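Local structure of endo-beta-1,4-mannanase (Alicyclobacillus acidocaldarius, 4CD8) at residues A[124-129]-A[162-168]; A[135-139]-A[169-174]. The protein hydrolyses internal beta-1,4-mannosidic linkages of mannans, as an endo-acting glycoside hydrolase of family GH113 with a TIM-barrel fold. All coordinates share one frame; numbering follows the deposited sequence.

Contact 1: A[124-129]-A[162-168]; sequences FGSYSD and WRETIAR
Fully extended from its backbone, with CG anti to the main-chain N (chi1 -180°), R168 reaches across to helix 124-129, where S128 turns its OG away from its own backbone N to meet it. R168 NH1 donates to S128 OG at 3.1 Å, the oxygen lying tilted out of the guanidinium plane. The end of the same guanidinium grips one oxygen of D129 with two nitrogens: R168 NH1 lies 2.8 Å from D129 OD1, and R168 NH2 is the second donor to that oxygen. OD1 lies nearly in the guanidinium plane and receives NH1 through its anti lone pair, while the carboxylate stands almost perpendicular to that plane. S128 O sits over one face of the guanidinium.

Beneath this polar bridge the helices, their axes 9.8 Å apart and only 22° from parallel, meet through T165 and a cluster of aromatic rings. F124 drives its CE1-CZ edge at the face of W162 in a T-shaped pair with the five-membered ring, planes at 87°; F124 CZ comes within 3.7 Å of W162 CD1. Y127 meets the six-membered end of the indole obliquely, CE2 lying 3.7 Å from W162 CH2, and its OH bonds to V148 O on strand 145-150. T165 OG1, bonded back to M161 O in its own helix, lies at the F124 ring edge, 3.5 Å from CD1. F191, in the segment between strands 176-182 and 197-201, stacks on W162.

The chemistry is thus split by depth: buried rings join two neighbouring helices of the barrel's outer layer, while a salt bridge closes the solvent side, where two bonds on one carboxylate oxygen probably limit how far the guanidinium can swing.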
loop_
_atom_site.group_PDB
_atom_site.type_symbol
_atom_site.label_atom_id
_atom_site.label_comp_id
_atom_site.label_asym_id
_atom_site.label_seq_id
_atom_site.Cartn_x
_atom_site.Cartn_y
_atom_site.Cartn_z
ATOM N N PHE A 124 6.518 -19.443 0.523
ATOM C CA PHE A 124 7.530 -18.442 0.750
ATOM C C PHE A 124 8.635 -18.480 -0.312
ATOM O O PHE A 124 9.221 -17.438 -0.629
ATOM C CB PHE A 124 8.119 -18.566 2.145
ATOM C CG PHE A 124 7.449 -17.707 3.169
ATOM C CD1 PHE A 124 7.787 -16.366 3.307
ATOM C CD2 PHE A 124 6.487 -18.222 4.001
ATOM C CE1 PHE A 124 7.164 -15.578 4.238
ATOM C CE2 PHE A 124 5.864 -17.424 4.944
ATOM C CZ PHE A 124 6.215 -16.108 5.070
ATOM N N GLY A 125 8.917 -19.665 -0.867
ATOM C CA GLY A 125 9.858 -19.742 -1.979
ATOM C C GLY A 125 9.358 -18.958 -3.177
ATOM O O GLY A 125 10.063 -18.181 -3.776
ATOM N N SER A 126 8.091 -19.182 -3.531
ATOM C CA SER A 126 7.509 -18.463 -4.657
ATOM C C SER A 126 7.458 -16.962 -4.382
ATOM O O SER A 126 7.760 -16.161 -5.252
ATOM C CB SER A 126 6.081 -18.915 -4.886
ATOM O OG SER A 126 6.015 -20.281 -5.219
ATOM N N TYR A 127 7.053 -16.619 -3.165
ATOM C CA TYR A 127 6.910 -15.213 -2.758
ATOM C C TYR A 127 8.268 -14.482 -2.673
ATOM O O TYR A 127 8.409 -13.377 -3.147
ATOM C CB TYR A 127 6.226 -15.152 -1.429
ATOM C CG TYR A 127 5.842 -13.767 -1.031
ATOM C CD1 TYR A 127 4.737 -13.135 -1.586
ATOM C CD2 TYR A 127 6.537 -13.081 -0.075
ATOM C CE1 TYR A 127 4.375 -11.865 -1.225
ATOM C CE2 TYR A 127 6.179 -11.806 0.308
ATOM C CZ TYR A 127 5.104 -11.181 -0.255
ATOM O OH TYR A 127 4.747 -9.917 0.146
ATOM N N SER A 128 9.263 -15.179 -2.137
ATOM C CA SER A 128 10.609 -14.599 -2.007
ATOM C C SER A 128 11.216 -14.394 -3.409
ATOM O O SER A 128 11.820 -13.375 -3.711
ATOM C CB SER A 128 11.471 -15.490 -1.138
ATOM O OG SER A 128 12.756 -14.965 -1.111
ATOM N N ASP A 129 10.895 -15.326 -4.322
ATOM C CA ASP A 129 11.324 -15.199 -5.696
ATOM C C ASP A 129 10.704 -13.905 -6.308
ATOM O O ASP A 129 11.351 -13.122 -6.984
ATOM C CB ASP A 129 10.896 -16.476 -6.431
ATOM C CG ASP A 129 11.935 -17.573 -6.403
ATOM O OD1 ASP A 129 12.994 -17.420 -5.768
ATOM O OD2 ASP A 129 11.671 -18.627 -7.016
ATOM N N TRP A 162 9.780 -14.975 7.036
ATOM C CA TRP A 162 9.743 -13.548 6.676
ATOM C C TRP A 162 11.142 -12.925 6.735
ATOM O O TRP A 162 11.523 -12.123 5.883
ATOM C CB TRP A 162 8.813 -12.746 7.586
ATOM C CG TRP A 162 7.426 -12.707 7.048
ATOM C CD1 TRP A 162 6.361 -13.368 7.538
ATOM C CD2 TRP A 162 6.998 -11.977 5.925
ATOM N NE1 TRP A 162 5.261 -13.093 6.787
ATOM C CE2 TRP A 162 5.610 -12.258 5.766
ATOM C CE3 TRP A 162 7.619 -11.145 5.018
ATOM C CZ2 TRP A 162 4.849 -11.705 4.729
ATOM C CZ3 TRP A 162 6.870 -10.611 3.976
ATOM C CH2 TRP A 162 5.493 -10.918 3.832
ATOM N N ARG A 163 11.896 -13.322 7.740
ATOM C CA ARG A 163 13.277 -12.776 7.881
ATOM C C ARG A 163 14.179 -13.235 6.726
ATOM O O ARG A 163 14.954 -12.423 6.200
ATOM C CB ARG A 163 13.836 -13.159 9.216
ATOM C CG ARG A 163 13.151 -12.441 10.366
ATOM C CD ARG A 163 13.772 -12.837 11.697
ATOM N NE ARG A 163 13.084 -12.236 12.836
ATOM C CZ ARG A 163 13.255 -10.993 13.253
ATOM N NH1 ARG A 163 14.113 -10.195 12.625
ATOM N NH2 ARG A 163 12.561 -10.556 14.314
ATOM N N GLU A 164 14.031 -14.490 6.284
ATOM C CA GLU A 164 14.701 -14.944 5.040
ATOM C C GLU A 164 14.312 -14.091 3.837
ATOM O O GLU A 164 15.157 -13.681 3.036
ATOM C CB GLU A 164 14.423 -16.417 4.715
ATOM C CG GLU A 164 14.926 -17.365 5.790
ATOM C CD GLU A 164 14.552 -18.807 5.540
ATOM O OE1 GLU A 164 13.575 -19.120 4.809
ATOM O OE2 GLU A 164 15.268 -19.646 6.069
ATOM N N THR A 165 13.012 -13.835 3.687
ATOM C CA THR A 165 12.555 -13.076 2.526
ATOM C C THR A 165 13.141 -11.646 2.540
ATOM O O THR A 165 13.595 -11.123 1.538
ATOM C CB THR A 165 11.029 -13.025 2.577
ATOM O OG1 THR A 165 10.547 -14.379 2.471
ATOM C CG2 THR A 165 10.448 -12.099 1.499
ATOM N N ILE A 166 13.103 -11.036 3.715
ATOM C CA ILE A 166 13.606 -9.668 3.890
ATOM C C ILE A 166 15.114 -9.607 3.665
ATOM O O ILE A 166 15.580 -8.711 2.970
ATOM C CB ILE A 166 13.193 -9.090 5.254
ATOM C CG1 ILE A 166 11.648 -8.911 5.316
ATOM C CG2 ILE A 166 13.914 -7.755 5.495
ATOM C CD1 ILE A 166 11.102 -8.726 6.716
ATOM N N ALA A 167 15.829 -10.601 4.181
ATOM C CA ALA A 167 17.266 -10.626 3.988
ATOM C C ALA A 167 17.590 -10.700 2.504
ATOM O O ALA A 167 18.487 -10.061 2.012
ATOM C CB ALA A 167 17.862 -11.801 4.732
ATOM N N ARG A 168 16.829 -11.486 1.765
ATOM C CA ARG A 168 17.094 -11.593 0.334
ATOM C C ARG A 168 16.786 -10.275 -0.372
ATOM O O ARG A 168 17.535 -9.839 -1.237
ATOM C CB ARG A 168 16.291 -12.734 -0.269
ATOM C CG ARG A 168 16.511 -12.913 -1.753
ATOM C CD ARG A 168 15.770 -14.164 -2.169
ATOM N NE ARG A 168 15.886 -14.415 -3.578
ATOM C CZ ARG A 168 15.153 -15.319 -4.267
ATOM N NH1 ARG A 168 14.251 -16.027 -3.664
ATOM N NH2 ARG A 168 15.354 -15.462 -5.617
#

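Contact 2: A[135-139]-A[169-174]; sequences AHVAK and VRTEYD
K139 NZ donates to D174 OD2 at 2.6 Å, a short salt bridge between helix 120-140 and D174 of segment 169-174. The ammonium approaches on the syn side of the carboxylate but 31° out of its plane. With CG anti to the backbone N (chi1 172°) and every later torsion extended, the lysine chain runs past E172, its CB 3.4 Å from E172 O, before it reaches the aspartate.

Further in, Y173 lies alongside the last turn or so of helix 120-140. Its CB packs 3.9 Å from A135 CB, and its CE1 touches A138 CB at 3.7 Å. K139 N meets the edge of the ring, 3.7 Å from Y173 CD1, although that amide is already spent on A135 O within its own helix. The phenol OH reaches beyond both segments to C143 O, just before strand 145-150. A135 CB also meets V169 CG1 at 3.9 Å, and F146 of that strand lies beneath A135, A138 and V169. On the outer side, E172 bends at its second torsion and brings OE1 to 3.7 Å from H136 ND1, too long for a hydrogen bond. A leucine in place of the tyrosine would probably leave C143 O without its phenol partner and open a gap beside A138.

Small alanines let the helix come close, with the CA atoms of H136 and E172 5.0 Å apart, and the tyrosine ring lies against A138 and the backbone of A135 and K139. The exposed ion pair probably fixes D174 against the lysine chain, while the inner face is held by apolar contact and by the phenol bond to C143 O.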
loop_
_atom_site.group_PDB
_atom_site.type_symbol
_atom_site.label_atom_id
_atom_site.label_comp_id
_atom_site.label_asym_id
_atom_site.label_seq_id
_atom_site.Cartn_x
_atom_site.Cartn_y
_atom_site.Cartn_z
ATOM N N ALA A 135 12.417 -6.295 -6.013
ATOM C CA ALA A 135 13.367 -5.487 -5.235
ATOM C C ALA A 135 14.506 -5.039 -6.150
ATOM O O ALA A 135 14.936 -3.883 -6.090
ATOM C CB ALA A 135 13.925 -6.283 -4.049
ATOM N N HIS A 136 14.909 -5.946 -7.043
ATOM C CA HIS A 136 15.946 -5.660 -8.034
ATOM C C HIS A 136 15.486 -4.606 -9.029
ATOM O O HIS A 136 16.211 -3.697 -9.352
ATOM C CB HIS A 136 16.370 -6.966 -8.742
ATOM C CG HIS A 136 17.331 -6.780 -9.870
ATOM N ND1 HIS A 136 18.622 -6.360 -9.669
ATOM C CD2 HIS A 136 17.213 -7.023 -11.202
ATOM C CE1 HIS A 136 19.260 -6.324 -10.827
ATOM N NE2 HIS A 136 18.430 -6.732 -11.776
ATOM N N VAL A 137 14.223 -4.717 -9.477
ATOM C CA VAL A 137 13.623 -3.692 -10.325
ATOM C C VAL A 137 13.568 -2.335 -9.601
ATOM O O VAL A 137 13.914 -1.310 -10.186
ATOM C CB VAL A 137 12.202 -4.093 -10.801
ATOM C CG1 VAL A 137 11.501 -2.918 -11.447
ATOM C CG2 VAL A 137 12.248 -5.308 -11.757
ATOM N N ALA A 138 13.205 -2.364 -8.312
ATOM C CA ALA A 138 13.190 -1.155 -7.484
ATOM C C ALA A 138 14.568 -0.480 -7.425
ATOM O O ALA A 138 14.660 0.729 -7.538
ATOM C CB ALA A 138 12.677 -1.447 -6.088
ATOM N N LYS A 139 15.620 -1.287 -7.296
ATOM C CA LYS A 139 16.968 -0.719 -7.211
ATOM C C LYS A 139 17.365 -0.095 -8.549
ATOM O O LYS A 139 17.851 1.051 -8.623
ATOM C CB LYS A 139 17.961 -1.788 -6.806
ATOM C CG LYS A 139 19.390 -1.265 -6.899
ATOM C CD LYS A 139 20.344 -2.078 -6.058
ATOM C CE LYS A 139 21.773 -1.582 -6.281
ATOM N NZ LYS A 139 22.660 -2.155 -5.254
ATOM N N VAL A 169 15.664 -9.639 -0.030
ATOM C CA VAL A 169 15.400 -8.316 -0.534
ATOM C C VAL A 169 16.550 -7.320 -0.276
ATOM O O VAL A 169 16.922 -6.558 -1.154
ATOM C CB VAL A 169 14.080 -7.747 0.073
ATOM C CG1 VAL A 169 13.940 -6.247 -0.118
ATOM C CG2 VAL A 169 12.867 -8.442 -0.539
ATOM N N ARG A 170 17.151 -7.393 0.901
ATOM C CA ARG A 170 18.257 -6.491 1.216
ATOM C C ARG A 170 19.462 -6.731 0.308
ATOM O O ARG A 170 20.223 -5.802 0.042
ATOM C CB ARG A 170 18.661 -6.671 2.654
ATOM C CG ARG A 170 17.655 -6.238 3.696
ATOM C CD ARG A 170 17.400 -4.752 3.755
ATOM N NE ARG A 170 16.745 -4.407 5.013
ATOM C CZ ARG A 170 16.304 -3.196 5.335
ATOM N NH1 ARG A 170 16.458 -2.186 4.506
ATOM N NH2 ARG A 170 15.733 -3.004 6.518
ATOM N N THR A 171 19.631 -7.956 -0.187
ATOM C CA THR A 171 20.747 -8.233 -1.129
ATOM C C THR A 171 20.562 -7.521 -2.469
ATOM O O THR A 171 21.554 -7.250 -3.187
ATOM C CB THR A 171 21.035 -9.752 -1.349
ATOM O OG1 THR A 171 20.014 -10.372 -2.158
ATOM C CG2 THR A 171 21.162 -10.497 -0.041
ATOM N N GLU A 172 19.279 -7.270 -2.805
ATOM C CA GLU A 172 18.871 -6.768 -4.116
ATOM C C GLU A 172 18.534 -5.295 -4.132
ATOM O O GLU A 172 18.339 -4.716 -5.200
ATOM C CB GLU A 172 17.618 -7.536 -4.592
ATOM C CG GLU A 172 17.812 -9.031 -4.764
ATOM C CD GLU A 172 18.672 -9.419 -5.956
ATOM O OE1 GLU A 172 19.044 -8.550 -6.761
ATOM O OE2 GLU A 172 18.997 -10.636 -6.095
ATOM N N TYR A 173 18.452 -4.696 -2.936
ATOM C CA TYR A 173 17.863 -3.376 -2.823
ATOM C C TYR A 173 18.432 -2.634 -1.604
ATOM O O TYR A 173 18.382 -3.163 -0.505
ATOM C CB TYR A 173 16.327 -3.541 -2.712
ATOM C CG TYR A 173 15.619 -2.222 -2.561
ATOM C CD1 TYR A 173 15.504 -1.342 -3.627
ATOM C CD2 TYR A 173 15.096 -1.847 -1.342
ATOM C CE1 TYR A 173 14.869 -0.132 -3.482
ATOM C CE2 TYR A 173 14.448 -0.629 -1.175
ATOM C CZ TYR A 173 14.338 0.219 -2.253
ATOM O OH TYR A 173 13.734 1.445 -2.145
ATOM N N ASP A 174 18.866 -1.393 -1.839
ATOM C CA ASP A 174 19.578 -0.579 -0.850
ATOM C C ASP A 174 18.699 0.508 -0.216
ATOM O O ASP A 174 19.137 1.225 0.675
ATOM C CB ASP A 174 20.775 0.132 -1.503
ATOM C CG ASP A 174 21.749 -0.822 -2.134
ATOM O OD1 ASP A 174 22.056 -1.862 -1.507
ATOM O OD2 ASP A 174 22.219 -0.530 -3.267
#

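In the fold
Contacts 1 and 2 are two levels of a single interface between helix 120-140 and helix 159-172, their centres 12 Å apart on the same side of the chain's centre. Along the chain the segments alternate: 124-129 and 135-139 come first, then strand 145-150, then 162-168 followed directly by 169-174. This is the beta-alpha-beta-alpha order of a TIM barrel, with neighbouring helices packed outside the parallel strands. Contact 1 holds the earlier turns of both helices and contact 2 the later ones, so the pair is joined at two levels. The Y127 side chain lies about 11 Å from the bound mannoimidazole, and no residue of either contact is among those lining the ligand pockets, so both belong to the scaffold.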